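Side-chain contacts in DUF655 domain-containing protein (Archaeoglobus fulgidus, PDB 2I5H), which is of unknown function, though its membership of the helix-hairpin-helix clan is consistent with a role in binding nucleic acid: residues K99-L102 with P103-I106; V105-H108 with I109-D113; G169-R172 with P173-I177; V178-I181 with I182-I185. One frame throughout, in Å; residues are numbered along the deposited sequence.

Interaction 1. Residues K99-L102 with P103-I106; sequences KTEL and PYVI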
loop_
_atom_site.group_PDB
_atom_site.type_symbol
_atom_site.label_atom_id
_atom_site.label_comp_id
_atom_site.label_asym_id
_atom_site.label_seq_id
_atom_site.Cartn_x
_atom_site.Cartn_y
_atom_site.Cartn_z
ATOM N N LYS A 99 -2.591 -11.400 1.970
ATOM C CA LYS A 99 -1.508 -10.954 2.835
ATOM C C LYS A 99 -0.159 -11.145 2.143
ATOM O O LYS A 99 0.723 -10.286 2.225
ATOM C CB LYS A 99 -1.518 -11.722 4.163
ATOM C CG LYS A 99 -2.689 -11.389 5.084
ATOM C CD LYS A 99 -2.505 -12.060 6.432
ATOM C CE LYS A 99 -3.648 -11.743 7.378
ATOM N NZ LYS A 99 -3.445 -12.420 8.686
ATOM N N THR A 100 0.006 -12.273 1.462
ATOM C CA THR A 100 1.259 -12.533 0.765
ATOM C C THR A 100 1.494 -11.511 -0.343
ATOM O O THR A 100 2.613 -11.044 -0.538
ATOM C CB THR A 100 1.278 -13.930 0.126
ATOM O OG1 THR A 100 1.038 -14.918 1.131
ATOM C CG2 THR A 100 2.631 -14.195 -0.532
ATOM N N GLU A 101 0.429 -11.156 -1.057
ATOM C CA GLU A 101 0.542 -10.211 -2.159
ATOM C C GLU A 101 0.647 -8.749 -1.747
ATOM O O GLU A 101 1.210 -7.948 -2.483
ATOM C CB GLU A 101 -0.647 -10.363 -3.120
ATOM C CG GLU A 101 -0.758 -11.713 -3.821
ATOM C CD GLU A 101 0.449 -12.048 -4.687
ATOM O OE1 GLU A 101 1.125 -11.122 -5.177
ATOM O OE2 GLU A 101 0.713 -13.251 -4.891
ATOM N N LEU A 102 0.117 -8.402 -0.577
ATOM C CA LEU A 102 0.117 -7.011 -0.130
ATOM C C LEU A 102 1.424 -6.242 -0.318
ATOM O O LEU A 102 1.433 -5.192 -0.958
ATOM C CB LEU A 102 -0.338 -6.913 1.336
ATOM C CG LEU A 102 -0.555 -5.489 1.882
ATOM C CD1 LEU A 102 -1.623 -4.760 1.060
ATOM C CD2 LEU A 102 -0.970 -5.560 3.343
ATOM N N PRO A 103 2.550 -6.750 0.218
ATOM C CA PRO A 103 3.797 -5.997 0.035
ATOM C C PRO A 103 4.205 -5.776 -1.424
ATOM O O PRO A 103 4.733 -4.717 -1.765
ATOM C CB PRO A 103 4.822 -6.817 0.830
ATOM C CG PRO A 103 4.276 -8.212 0.752
ATOM C CD PRO A 103 2.791 -8.002 0.956
ATOM N N TYR A 104 3.962 -6.768 -2.277
ATOM C CA TYR A 104 4.308 -6.661 -3.693
ATOM C C TYR A 104 3.428 -5.653 -4.414
ATOM O O TYR A 104 3.899 -4.913 -5.278
ATOM C CB TYR A 104 4.181 -8.024 -4.376
ATOM C CG TYR A 104 5.164 -9.040 -3.853
ATOM C CD1 TYR A 104 6.522 -8.934 -4.145
ATOM C CD2 TYR A 104 4.745 -10.081 -3.029
ATOM C CE1 TYR A 104 7.442 -9.844 -3.621
ATOM C CE2 TYR A 104 5.650 -10.993 -2.502
ATOM C CZ TYR A 104 7.001 -10.866 -2.803
ATOM O OH TYR A 104 7.898 -11.766 -2.279
ATOM N N VAL A 105 2.147 -5.631 -4.065
ATOM C CA VAL A 105 1.206 -4.708 -4.684
ATOM C C VAL A 105 1.477 -3.270 -4.225
ATOM O O VAL A 105 1.451 -2.342 -5.032
ATOM C CB VAL A 105 -0.250 -5.128 -4.371
ATOM C CG1 VAL A 105 -1.234 -4.121 -4.937
ATOM C CG2 VAL A 105 -0.523 -6.505 -4.974
ATOM N N ILE A 106 1.749 -3.085 -2.937
ATOM C CA ILE A 106 2.047 -1.748 -2.430
ATOM C C ILE A 106 3.300 -1.212 -3.129
ATOM O O ILE A 106 3.359 -0.042 -3.511
ATOM C CB ILE A 106 2.281 -1.759 -0.902
ATOM C CG1 ILE A 106 0.956 -2.024 -0.180
ATOM C CG2 ILE A 106 2.867 -0.422 -0.451
ATOM C CD1 ILE A 106 1.082 -2.124 1.328
#
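L102 and I106, one helical turn apart, meet through the branch point of the leucine and the end of the isoleucine: CG of L102 lies 3.8 Å from CD1 of I106, and the two side chains cross obliquely. The leucine holds CG anti to its amide nitrogen (chi1 -173°), which leans the isobutyl group beside its own carbonyl carbon; CD1 then faces both CG1 and CD1 of I106. I106 answers with CG1 on the side of its backbone N (chi1 -70°) and a straight reach to CD1, back toward the leucine. Replacing L102 with an alanine would probably leave the end of I106 without this neighbour and open a gap beside Y91 and L24, which the leucine also touches. P103 follows, its CD beside CB of L102 (3.3 Å), as the peptide link to proline requires. Having no N-H to give, P103 kinks the helix, and its CG comes 3.5 Å from the carbonyl O of T100. T100 O also lies near the plane of the Y104 ring, at its edge, 3.4 Å from CD2 of Y104. Regular bonding returns with V105 N to E101 O at 3.0 Å and I106 N to L102 O at 2.9 Å. V105 sets CG2 over E101 O and belongs to the face turned to strand 20-27. The arrangement is a proline-kinked alpha helix with i to i+4 apolar side-chain packing.

Interaction 2. Residues V105-H108 with I109-D113; sequences VIEH and IIKQD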
loop_
_atom_site.group_PDB
_atom_site.type_symbol
_atom_site.label_atom_id
_atom_site.label_comp_id
_atom_site.label_asym_id
_atom_site.label_seq_id
_atom_site.Cartn_x
_atom_site.Cartn_y
_atom_site.Cartn_z
ATOM N N VAL A 105 2.147 -5.631 -4.065
ATOM C CA VAL A 105 1.206 -4.708 -4.684
ATOM C C VAL A 105 1.477 -3.270 -4.225
ATOM O O VAL A 105 1.451 -2.342 -5.032
ATOM C CB VAL A 105 -0.250 -5.128 -4.371
ATOM C CG1 VAL A 105 -1.234 -4.121 -4.937
ATOM C CG2 VAL A 105 -0.523 -6.505 -4.974
ATOM N N ILE A 106 1.749 -3.085 -2.937
ATOM C CA ILE A 106 2.047 -1.748 -2.430
ATOM C C ILE A 106 3.300 -1.212 -3.129
ATOM O O ILE A 106 3.359 -0.042 -3.511
ATOM C CB ILE A 106 2.281 -1.759 -0.902
ATOM C CG1 ILE A 106 0.956 -2.024 -0.180
ATOM C CG2 ILE A 106 2.867 -0.422 -0.451
ATOM C CD1 ILE A 106 1.082 -2.124 1.328
ATOM N N GLU A 107 4.293 -2.075 -3.302
ATOM C CA GLU A 107 5.534 -1.684 -3.964
ATOM C C GLU A 107 5.231 -1.226 -5.387
ATOM O O GLU A 107 5.791 -0.243 -5.866
ATOM C CB GLU A 107 6.507 -2.861 -3.987
ATOM C CG GLU A 107 7.880 -2.534 -4.544
ATOM C CD GLU A 107 8.798 -3.739 -4.541
ATOM O OE1 GLU A 107 8.474 -4.728 -5.230
ATOM O OE2 GLU A 107 9.835 -3.703 -3.846
ATOM N N HIS A 108 4.332 -1.944 -6.053
ATOM C CA HIS A 108 3.931 -1.621 -7.414
ATOM C C HIS A 108 3.308 -0.230 -7.441
ATOM O O HIS A 108 3.629 0.594 -8.297
ATOM C CB HIS A 108 2.909 -2.649 -7.911
ATOM C CG HIS A 108 2.456 -2.425 -9.320
ATOM N ND1 HIS A 108 3.257 -2.687 -10.411
ATOM C CD2 HIS A 108 1.282 -1.968 -9.817
ATOM C CE1 HIS A 108 2.596 -2.402 -11.519
ATOM N NE2 HIS A 108 1.394 -1.965 -11.186
ATOM N N ILE A 109 2.410 0.018 -6.494
ATOM C CA ILE A 109 1.724 1.299 -6.391
ATOM C C ILE A 109 2.678 2.481 -6.206
ATOM O O ILE A 109 2.576 3.482 -6.912
ATOM C CB ILE A 109 0.714 1.282 -5.222
ATOM C CG1 ILE A 109 -0.389 0.257 -5.511
ATOM C CG2 ILE A 109 0.109 2.667 -5.023
ATOM C CD1 ILE A 109 -1.338 0.034 -4.350
ATOM N N ILE A 110 3.606 2.373 -5.264
ATOM C CA ILE A 110 4.527 3.479 -5.030
ATOM C C ILE A 110 5.446 3.734 -6.224
ATOM O O ILE A 110 5.847 4.872 -6.468
ATOM C CB ILE A 110 5.376 3.254 -3.762
ATOM C CG1 ILE A 110 6.211 1.984 -3.901
ATOM C CG2 ILE A 110 4.460 3.170 -2.545
ATOM C CD1 ILE A 110 7.146 1.742 -2.733
ATOM N N LYS A 111 5.767 2.683 -6.970
ATOM C CA LYS A 111 6.625 2.823 -8.145
ATOM C C LYS A 111 5.907 3.550 -9.282
ATOM O O LYS A 111 6.549 4.084 -10.188
ATOM C CB LYS A 111 7.093 1.451 -8.638
ATOM C CG LYS A 111 8.122 0.776 -7.744
ATOM C CD LYS A 111 8.575 -0.549 -8.339
ATOM C CE LYS A 111 9.684 -1.185 -7.519
ATOM N NZ LYS A 111 10.143 -2.469 -8.121
ATOM N N GLN A 112 4.578 3.570 -9.235
ATOM C CA GLN A 112 3.791 4.234 -10.270
ATOM C C GLN A 112 3.602 5.705 -9.926
ATOM O O GLN A 112 3.023 6.469 -10.700
ATOM C CB GLN A 112 2.421 3.563 -10.415
ATOM C CG GLN A 112 2.479 2.045 -10.471
ATOM C CD GLN A 112 3.400 1.525 -11.557
ATOM O OE1 GLN A 112 3.798 0.361 -11.540
ATOM N NE2 GLN A 112 3.738 2.383 -12.515
ATOM N N ASP A 113 4.100 6.094 -8.758
ATOM C CA ASP A 113 3.994 7.466 -8.288
ATOM C C ASP A 113 5.241 7.780 -7.466
ATOM O O ASP A 113 5.167 8.321 -6.362
ATOM C CB ASP A 113 2.723 7.614 -7.449
ATOM C CG ASP A 113 2.502 9.028 -6.964
ATOM O OD1 ASP A 113 2.720 9.975 -7.751
ATOM O OD2 ASP A 113 2.092 9.188 -5.795
#
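Where helix 96-111 ends, OE1 of Q112 stands over one face of the H108 imidazole, 3.0 Å above the ring plane and displaced toward the rim on the CE1 side. The histidine offers that face with CG anti to the backbone N (chi1 -179°). Ring and amide planes are 56° apart, and neither ring nitrogen is suitably directed for a hydrogen bond to OE1. The exact placing of the Q112 chain is doubtful, since its CG comes too close to the carbonyl O of H108. The imidazole also meets the ring of Y22, the planes steeply inclined, so an alanine in place of H108 would probably leave both Y22 and the Q112 amide without the ring they meet. I109 turns to the interior, where its CD1 lies 4.2 Å from CG1 of V105; CG1 of I109 lies 3.2 Å from the carbonyl O of V105. E107 and K111 run side by side, CG of E107 3.7 Å from CE of K111 and OE1 of E107 4.0 Å from NZ of K111, opposite charges near but short of a salt bridge. Around this turn, V105 and I109 pack on Y22 of strand 20-27 and V48 of strand 44-49, while I106 and I110 lie against helix 173-186.

Interaction 3. Residues G169-R172 with P173-I177; sequences GIQR and PEKLI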
loop_
_atom_site.group_PDB
_atom_site.type_symbol
_atom_site.label_atom_id
_atom_site.label_comp_id
_atom_site.label_asym_id
_atom_site.label_seq_id
_atom_site.Cartn_x
_atom_site.Cartn_y
_atom_site.Cartn_z
ATOM N N GLY A 169 24.745 2.262 1.804
ATOM C CA GLY A 169 24.243 1.268 2.749
ATOM C C GLY A 169 22.749 1.359 3.045
ATOM O O GLY A 169 22.220 0.565 3.826
ATOM N N ILE A 170 22.062 2.312 2.426
ATOM C CA ILE A 170 20.631 2.454 2.667
ATOM C C ILE A 170 19.852 1.358 1.949
ATOM O O ILE A 170 20.086 1.085 0.771
ATOM C CB ILE A 170 20.101 3.831 2.198
ATOM C CG1 ILE A 170 18.689 4.051 2.746
ATOM C CG2 ILE A 170 20.078 3.902 0.675
ATOM C CD1 ILE A 170 18.098 5.399 2.407
ATOM N N GLN A 171 18.933 0.723 2.669
ATOM C CA GLN A 171 18.113 -0.331 2.091
ATOM C C GLN A 171 17.269 0.319 1.001
ATOM O O GLN A 171 17.075 1.537 1.019
ATOM C CB GLN A 171 17.223 -0.946 3.174
ATOM C CG GLN A 171 16.562 -2.255 2.777
ATOM C CD GLN A 171 15.976 -2.995 3.967
ATOM O OE1 GLN A 171 15.468 -4.109 3.831
ATOM N NE2 GLN A 171 16.046 -2.377 5.142
ATOM N N ARG A 172 16.785 -0.469 0.043
ATOM C CA ARG A 172 15.971 0.095 -1.032
ATOM C C ARG A 172 14.914 1.023 -0.449
ATOM O O ARG A 172 14.173 0.643 0.454
ATOM C CB ARG A 172 15.290 -1.012 -1.845
ATOM C CG ARG A 172 16.230 -1.787 -2.755
ATOM C CD ARG A 172 16.906 -0.874 -3.770
ATOM N NE ARG A 172 15.965 -0.271 -4.711
ATOM C CZ ARG A 172 16.322 0.540 -5.704
ATOM N NH1 ARG A 172 17.600 0.847 -5.884
ATOM N NH2 ARG A 172 15.407 1.039 -6.521
ATOM N N PRO A 173 14.842 2.264 -0.955
ATOM C CA PRO A 173 13.855 3.223 -0.452
ATOM C C PRO A 173 12.423 2.709 -0.574
ATOM O O PRO A 173 11.588 2.985 0.287
ATOM C CB PRO A 173 14.115 4.467 -1.301
ATOM C CG PRO A 173 14.667 3.906 -2.576
ATOM C CD PRO A 173 15.600 2.833 -2.082
ATOM N N GLU A 174 12.147 1.956 -1.636
ATOM C CA GLU A 174 10.809 1.411 -1.840
ATOM C C GLU A 174 10.454 0.459 -0.708
ATOM O O GLU A 174 9.342 0.492 -0.184
ATOM C CB GLU A 174 10.716 0.662 -3.175
ATOM C CG GLU A 174 11.077 1.499 -4.386
ATOM C CD GLU A 174 12.541 1.384 -4.753
ATOM O OE1 GLU A 174 13.395 1.526 -3.853
ATOM O OE2 GLU A 174 12.835 1.152 -5.943
ATOM N N LYS A 175 11.407 -0.388 -0.335
ATOM C CA LYS A 175 11.190 -1.354 0.735
ATOM C C LYS A 175 10.923 -0.644 2.054
ATOM O O LYS A 175 10.100 -1.088 2.856
ATOM C CB LYS A 175 12.405 -2.272 0.878
ATOM C CG LYS A 175 12.236 -3.326 1.958
ATOM C CD LYS A 175 13.298 -4.407 1.866
ATOM C CE LYS A 175 13.027 -5.506 2.879
ATOM N NZ LYS A 175 11.662 -6.080 2.692
ATOM N N LEU A 176 11.630 0.459 2.279
ATOM C CA LEU A 176 11.449 1.231 3.499
ATOM C C LEU A 176 10.031 1.779 3.528
ATOM O O LEU A 176 9.356 1.727 4.555
ATOM C CB LEU A 176 12.445 2.392 3.550
ATOM C CG LEU A 176 13.932 2.049 3.627
ATOM C CD1 LEU A 176 14.739 3.337 3.526
ATOM C CD2 LEU A 176 14.238 1.319 4.929
ATOM N N ILE A 177 9.585 2.306 2.392
ATOM C CA ILE A 177 8.242 2.860 2.291
ATOM C C ILE A 177 7.188 1.768 2.483
ATOM O O ILE A 177 6.241 1.943 3.246
ATOM C CB ILE A 177 8.016 3.540 0.924
ATOM C CG1 ILE A 177 8.960 4.734 0.772
ATOM C CG2 ILE A 177 6.570 3.995 0.801
ATOM C CD1 ILE A 177 8.753 5.821 1.811
#
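The backbone runs extended through I170, Q171 and R172 and then enters helix 173-186 at P173, where R172 O accepts the N-H of L176 at 3.1 Å, in the carbonyl plane. This is a helix N-terminus with R172 at the N-cap position and proline in the first turn, where its missing N-H costs no helical bond. The R172 side chain, bent at chi2 and chi3, runs off the N-terminal end of the helix, where the E174 chain, bent at chi2, lies beside it. NH2 of R172 donates a hydrogen bond, part of a salt bridge, to the syn lone pair of OE2 of E174, 2.6 Å away; OE2 lies 16° out of the guanidinium plane, and the two flat groups are 49° apart. CD of P173 lies over one guanidinium face, toward its rim. A second, weak and long ion pair joins R172 NH1 to E161 of helix 160-166. I170 puts CG1 anti to its backbone N (chi1 -168°) and meets the end of L176, where CD1 of L176 is 4.1 Å from CG1 of I170. The isoleucine also packs on I163, M144 and I148, and so joins the start of helix 173-186 to helices 160-166 and 142-154. Q171, its chain extended, slants across the aliphatic part of K175, bringing OE1 of Q171 to 2.9 Å from CD and 3.0 Å from CE of K175.

Interaction 4. Residues V178-I181 with I182-I185; sequences VSRI and IYEI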
loop_
_atom_site.group_PDB
_atom_site.type_symbol
_atom_site.label_atom_id
_atom_site.label_comp_id
_atom_site.label_asym_id
_atom_site.label_seq_id
_atom_site.Cartn_x
_atom_site.Cartn_y
_atom_site.Cartn_z
ATOM N N VAL A 178 7.357 0.646 1.790
ATOM C CA VAL A 178 6.410 -0.462 1.904
ATOM C C VAL A 178 6.300 -0.920 3.354
ATOM O O VAL A 178 5.201 -1.182 3.846
ATOM C CB VAL A 178 6.835 -1.662 1.023
ATOM C CG1 VAL A 178 5.922 -2.849 1.284
ATOM C CG2 VAL A 178 6.777 -1.268 -0.444
ATOM N N SER A 179 7.442 -1.012 4.033
ATOM C CA SER A 179 7.470 -1.429 5.431
ATOM C C SER A 179 6.662 -0.488 6.310
ATOM O O SER A 179 5.944 -0.934 7.203
ATOM C CB SER A 179 8.911 -1.483 5.953
ATOM O OG SER A 179 9.608 -2.594 5.426
ATOM N N ARG A 180 6.784 0.815 6.065
ATOM C CA ARG A 180 6.045 1.794 6.854
ATOM C C ARG A 180 4.550 1.698 6.579
ATOM O O ARG A 180 3.742 1.695 7.505
ATOM C CB ARG A 180 6.538 3.217 6.565
ATOM C CG ARG A 180 5.788 4.300 7.343
ATOM C CD ARG A 180 5.903 4.096 8.852
ATOM N NE ARG A 180 5.004 4.975 9.596
ATOM C CZ ARG A 180 4.936 5.030 10.923
ATOM N NH1 ARG A 180 5.717 4.258 11.664
ATOM N NH2 ARG A 180 4.075 5.848 11.511
ATOM N N ILE A 181 4.177 1.612 5.306
ATOM C CA ILE A 181 2.763 1.510 4.955
ATOM C C ILE A 181 2.129 0.283 5.608
ATOM O O ILE A 181 1.064 0.371 6.218
ATOM C CB ILE A 181 2.577 1.454 3.424
ATOM C CG1 ILE A 181 3.017 2.790 2.814
ATOM C CG2 ILE A 181 1.118 1.162 3.080
ATOM C CD1 ILE A 181 3.045 2.806 1.296
ATOM N N ILE A 182 2.788 -0.861 5.492
ATOM C CA ILE A 182 2.266 -2.076 6.097
ATOM C C ILE A 182 2.161 -1.902 7.610
ATOM O O ILE A 182 1.199 -2.355 8.228
ATOM C CB ILE A 182 3.159 -3.286 5.752
ATOM C CG1 ILE A 182 2.943 -3.663 4.281
ATOM C CG2 ILE A 182 2.851 -4.455 6.673
ATOM C CD1 ILE A 182 3.765 -4.832 3.802
ATOM N N TYR A 183 3.141 -1.226 8.205
ATOM C CA TYR A 183 3.114 -1.004 9.646
ATOM C C TYR A 183 1.871 -0.210 10.040
ATOM O O TYR A 183 1.188 -0.549 11.004
ATOM C CB TYR A 183 4.363 -0.245 10.103
ATOM C CG TYR A 183 4.364 0.027 11.591
ATOM C CD1 TYR A 183 4.678 -0.979 12.502
ATOM C CD2 TYR A 183 4.001 1.276 12.088
ATOM C CE1 TYR A 183 4.630 -0.746 13.877
ATOM C CE2 TYR A 183 3.950 1.519 13.460
ATOM C CZ TYR A 183 4.265 0.505 14.346
ATOM O OH TYR A 183 4.214 0.744 15.702
ATOM N N GLU A 184 1.582 0.844 9.288
ATOM C CA GLU A 184 0.426 1.687 9.571
ATOM C C GLU A 184 -0.882 0.927 9.379
ATOM O O GLU A 184 -1.813 1.064 10.174
ATOM C CB GLU A 184 0.466 2.939 8.689
ATOM C CG GLU A 184 1.607 3.893 9.065
ATOM C CD GLU A 184 1.700 5.120 8.173
ATOM O OE1 GLU A 184 0.748 5.389 7.413
ATOM O OE2 GLU A 184 2.732 5.830 8.243
ATOM N N ILE A 185 -0.946 0.114 8.333
ATOM C CA ILE A 185 -2.144 -0.674 8.072
ATOM C C ILE A 185 -2.412 -1.632 9.232
ATOM O O ILE A 185 -3.558 -1.840 9.628
ATOM C CB ILE A 185 -1.996 -1.482 6.768
ATOM C CG1 ILE A 185 -1.993 -0.523 5.574
ATOM C CG2 ILE A 185 -3.114 -2.519 6.660
ATOM C CD1 ILE A 185 -1.821 -1.203 4.232
#
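NE of R180 donates a hydrogen bond, part of a salt bridge, to OE2 of E184 at 2.8 Å, meeting the anti lone pair of that oxygen from a direction 21° out of the guanidinium plane. The two side chains cross at about a right angle, with guanidinium and carboxylate planes 84° apart. The arginine comes there by starting anti to its backbone N and bending at chi2. CD2 of Y183 lies over one guanidinium face, 3.5 Å from NH1 of R180, and ring and guanidinium planes differ by 29°. Both charged groups have further partners that limit their rotation: E184 accepts bonds from T196 OG1 and the backbone N of F195 at OE1 and from L194 N at OE2, while R180 makes weak bonds to the carbonyls of L136 and Y192. This buried pair therefore probably helps hold the C-terminal residues to the helix. The apolar pairs are simpler. V178 and I182 lie side by side with CG1 of V178 3.9 Å from CD1 of I182, whereas I181 and I185 meet at a slant, CG2 of I181 3.9 Å from CD1 of I185. V178, I181 and I182 face helix 96-111, meeting I110, I106 and P103; I181 also reaches F53, and on the polar side R180 packs against L137 and F195.

In the fold
The contacts lie on helices 96-111 and 173-186 and the loop residues at their ends. Interactions 1 and 2 are successive turns of helix 96-111, sharing V105 and I106, with centres about 10 Å apart; interactions 3 and 4 adjoin along helix 173-186, with centres about 13 Å apart. The helices pack directly: CG2 of I106 is 3.7 Å from CD1 of I181, and CB of P103 is 3.7 Å from CD1 of I182, joining interaction 1 to interaction 4. Further along, CD1 of I110 meets CG2 of V178 at 3.8 Å, and CG2 of I110 meets CG2 of I177 at 4.0 Å. Interactions 1 and 3 do not touch, their nearest atoms being about 6 Å apart.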